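Local coordinates for protein 4-hydroxy-3-methylbut-2-enyl diphosphate reductase (Aquifex aeolicus, PDB 3DNF) that catalyses the reductive conversion of 4-hydroxy-3-methylbut-2-enyl diphosphate into isopentenyl and dimethylallyl diphosphate, the terminal step of the non-mevalonate isoprenoid pathway, using an iron-sulfur cluster, at residues Gln248-Trp251 and Phe252-Val255. Residues are numbered along the deposited sequence; the frame is centred on the assembly and turned at random.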
ATOM      1  N   GLN B 248     -29.092  36.106  -0.390  1.00 37.00           N
ATOM      2  CA  GLN B 248     -29.373  37.402   0.222  1.00 36.97           C
ATOM      3  C   GLN B 248     -28.770  38.509  -0.629  1.00 36.96           C
ATOM      4  O   GLN B 248     -27.571  38.474  -0.918  1.00 36.92           O
ATOM      5  CB  GLN B 248     -28.809  37.469   1.641  1.00 36.95           C
ATOM      6  CG  GLN B 248     -29.456  36.498   2.620  1.00 36.92           C
ATOM      7  CD  GLN B 248     -28.769  36.480   3.974  1.00 36.96           C
ATOM      8  OE1 GLN B 248     -28.657  35.431   4.612  1.00 36.82           O
ATOM      9  NE2 GLN B 248     -28.299  37.640   4.420  1.00 36.83           N
ATOM     10  N   PRO B 249     -29.597  39.493  -1.040  1.00 37.02           N
ATOM     11  CA  PRO B 249     -29.102  40.637  -1.818  1.00 37.06           C
ATOM     12  C   PRO B 249     -27.910  41.306  -1.135  1.00 37.02           C
ATOM     13  O   PRO B 249     -27.036  41.858  -1.811  1.00 37.05           O
ATOM     14  CB  PRO B 249     -30.303  41.589  -1.839  1.00 36.92           C
ATOM     15  CG  PRO B 249     -31.485  40.695  -1.703  1.00 37.16           C
ATOM     16  CD  PRO B 249     -31.048  39.587  -0.789  1.00 36.95           C
ATOM     17  N   GLU B 250     -27.884  41.222   0.195  1.00 36.99           N
ATOM     18  CA  GLU B 250     -26.839  41.815   1.031  1.00 36.93           C
ATOM     19  C   GLU B 250     -25.435  41.346   0.644  1.00 36.83           C
ATOM     20  O   GLU B 250     -24.491  42.145   0.629  1.00 36.47           O
ATOM     21  CB  GLU B 250     -27.112  41.490   2.504  1.00 36.95           C
ATOM     22  CG  GLU B 250     -26.200  42.212   3.491  1.00 37.05           C
ATOM     23  CD  GLU B 250     -26.563  41.939   4.939  1.00 37.20           C
ATOM     24  OE1 GLU B 250     -26.500  42.892   5.754  1.00 37.71           O
ATOM     25  OE2 GLU B 250     -26.913  40.779   5.260  1.00 38.58           O
ATOM     26  N   TRP B 251     -25.315  40.051   0.325  1.00 36.45           N
ATOM     27  CA  TRP B 251     -24.024  39.427   0.023  1.00 36.58           C
ATOM     28  C   TRP B 251     -23.355  39.978  -1.240  1.00 36.56           C
ATOM     29  O   TRP B 251     -22.110  39.878  -1.379  1.00 36.59           O
ATOM     30  CB  TRP B 251     -24.159  37.905  -0.127  1.00 36.77           C
ATOM     31  CG  TRP B 251     -24.813  37.154   1.017  1.00 37.03           C
ATOM     32  CD1 TRP B 251     -24.957  37.569   2.312  1.00 37.34           C
ATOM     33  CD2 TRP B 251     -25.365  35.824   0.959  1.00 37.75           C
ATOM     34  NE1 TRP B 251     -25.588  36.595   3.054  1.00 37.12           N
ATOM     35  CE2 TRP B 251     -25.848  35.515   2.252  1.00 37.71           C
ATOM     36  CE3 TRP B 251     -25.509  34.870  -0.065  1.00 37.65           C
ATOM     37  CZ2 TRP B 251     -26.462  34.291   2.551  1.00 37.04           C
ATOM     38  CZ3 TRP B 251     -26.122  33.653   0.234  1.00 37.27           C
ATOM     39  CH2 TRP B 251     -26.589  33.377   1.531  1.00 37.35           C
ATOM     40  N   PHE B 252     -24.175  40.555  -2.156  1.00 36.72           N
ATOM     41  CA  PHE B 252     -23.663  40.998  -3.455  1.00 37.05           C
ATOM     42  C   PHE B 252     -23.485  42.513  -3.596  1.00 37.24           C
ATOM     43  O   PHE B 252     -23.475  43.053  -4.712  1.00 36.96           O
ATOM     44  CB  PHE B 252     -24.536  40.434  -4.570  1.00 37.19           C
ATOM     45  CG  PHE B 252     -24.719  38.954  -4.475  1.00 37.30           C
ATOM     46  CD1 PHE B 252     -25.879  38.420  -3.924  1.00 37.58           C
ATOM     47  CD2 PHE B 252     -23.710  38.092  -4.895  1.00 37.92           C
ATOM     48  CE1 PHE B 252     -26.042  37.045  -3.818  1.00 37.73           C
ATOM     49  CE2 PHE B 252     -23.863  36.719  -4.794  1.00 37.89           C
ATOM     50  CZ  PHE B 252     -25.031  36.193  -4.253  1.00 37.84           C
ATOM     51  N   ARG B 253     -23.324  43.191  -2.463  1.00 37.85           N
ATOM     52  CA  ARG B 253     -23.025  44.615  -2.499  1.00 38.30           C
ATOM     53  C   ARG B 253     -21.548  44.814  -2.860  1.00 38.46           C
ATOM     54  O   ARG B 253     -20.619  44.141  -2.204  1.00 38.64           O
ATOM     55  CB  ARG B 253     -23.340  45.271  -1.151  1.00 38.66           C
ATOM     56  CG  ARG B 253     -24.798  45.169  -0.721  1.00 39.30           C
ATOM     57  CD  ARG B 253     -24.997  45.790   0.650  1.00 40.30           C
ATOM     58  NE  ARG B 253     -26.230  45.321   1.281  1.00 41.52           N
ATOM     59  CZ  ARG B 253     -26.597  45.607   2.529  1.00 42.50           C
ATOM     60  NH1 ARG B 253     -25.831  46.366   3.305  1.00 42.20           N
ATOM     61  NH2 ARG B 253     -27.740  45.132   3.008  1.00 43.20           N
ATOM     62  N   GLY B 254     -21.342  45.719  -3.912  1.00 38.67           N
ATOM     63  CA  GLY B 254     -19.990  46.142  -4.312  1.00 38.80           C
ATOM     64  C   GLY B 254     -19.083  45.011  -4.783  1.00 38.78           C
ATOM     65  O   GLY B 254     -17.866  45.064  -4.602  1.00 38.82           O
ATOM     66  N   VAL B 255     -19.683  43.989  -5.387  1.00 39.00           N
ATOM     67  CA  VAL B 255     -18.955  42.812  -5.873  1.00 39.00           C
ATOM     68  C   VAL B 255     -18.610  42.968  -7.360  1.00 38.89           C
ATOM     69  O   VAL B 255     -19.367  43.581  -8.116  1.00 38.92           O
ATOM     70  CB  VAL B 255     -19.778  41.515  -5.637  1.00 38.95           C
ATOM     71  CG1 VAL B 255     -19.071  40.294  -6.204  1.00 39.34           C
ATOM     72  CG2 VAL B 255     -20.045  41.318  -4.153  1.00 39.21           C
TER
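Glu250 and Arg253, three residues apart on one short turn of chain, meet mainly through the stem of the glutamate, with a long salt bridge beyond it. Glu250 CG lies over one face of the guanidinium, toward its rim, 3.3 Å from Arg253 NH2. The extended glutamate chain then carries Glu250 OE1 well out of the guanidinium plane; at 3.8 Å from NH2 of Arg253 the salt bridge is purely electrostatic, with no N-H aimed at the oxygen. Lower down, the extended arginine stem runs back alongside Glu250, CG of Arg253 resting 3.3 Å from Glu250 O.

The backbone that brings the two side chains together is a short 3-10 segment, 249-251. Trp251 N binds Gln248 O at 3.0 Å, Phe252 N reaches Pro249 O at 3.2 Å from above the carbonyl plane, and a weak bond from Arg253 N to Glu250 O follows. With CG anti to its carbonyl carbon (chi1 -52°), Phe252 swings its ring back beneath the turn, where CD1 sits 3.4 Å from Gln248 O and Trp251 CB covers the rim of one face. A type II turn follows from Phe252 to Val255, with Gly254 at positive phi.

The eight residues form part of the loop between strands 238-241 and 257-262: Phe252 plugs inward against Val212 and Ile214 of strand 212-216 and Ile278 and Ile281 of helix 268-281, while Trp251 stacks on Tyr239 of strand 238-241.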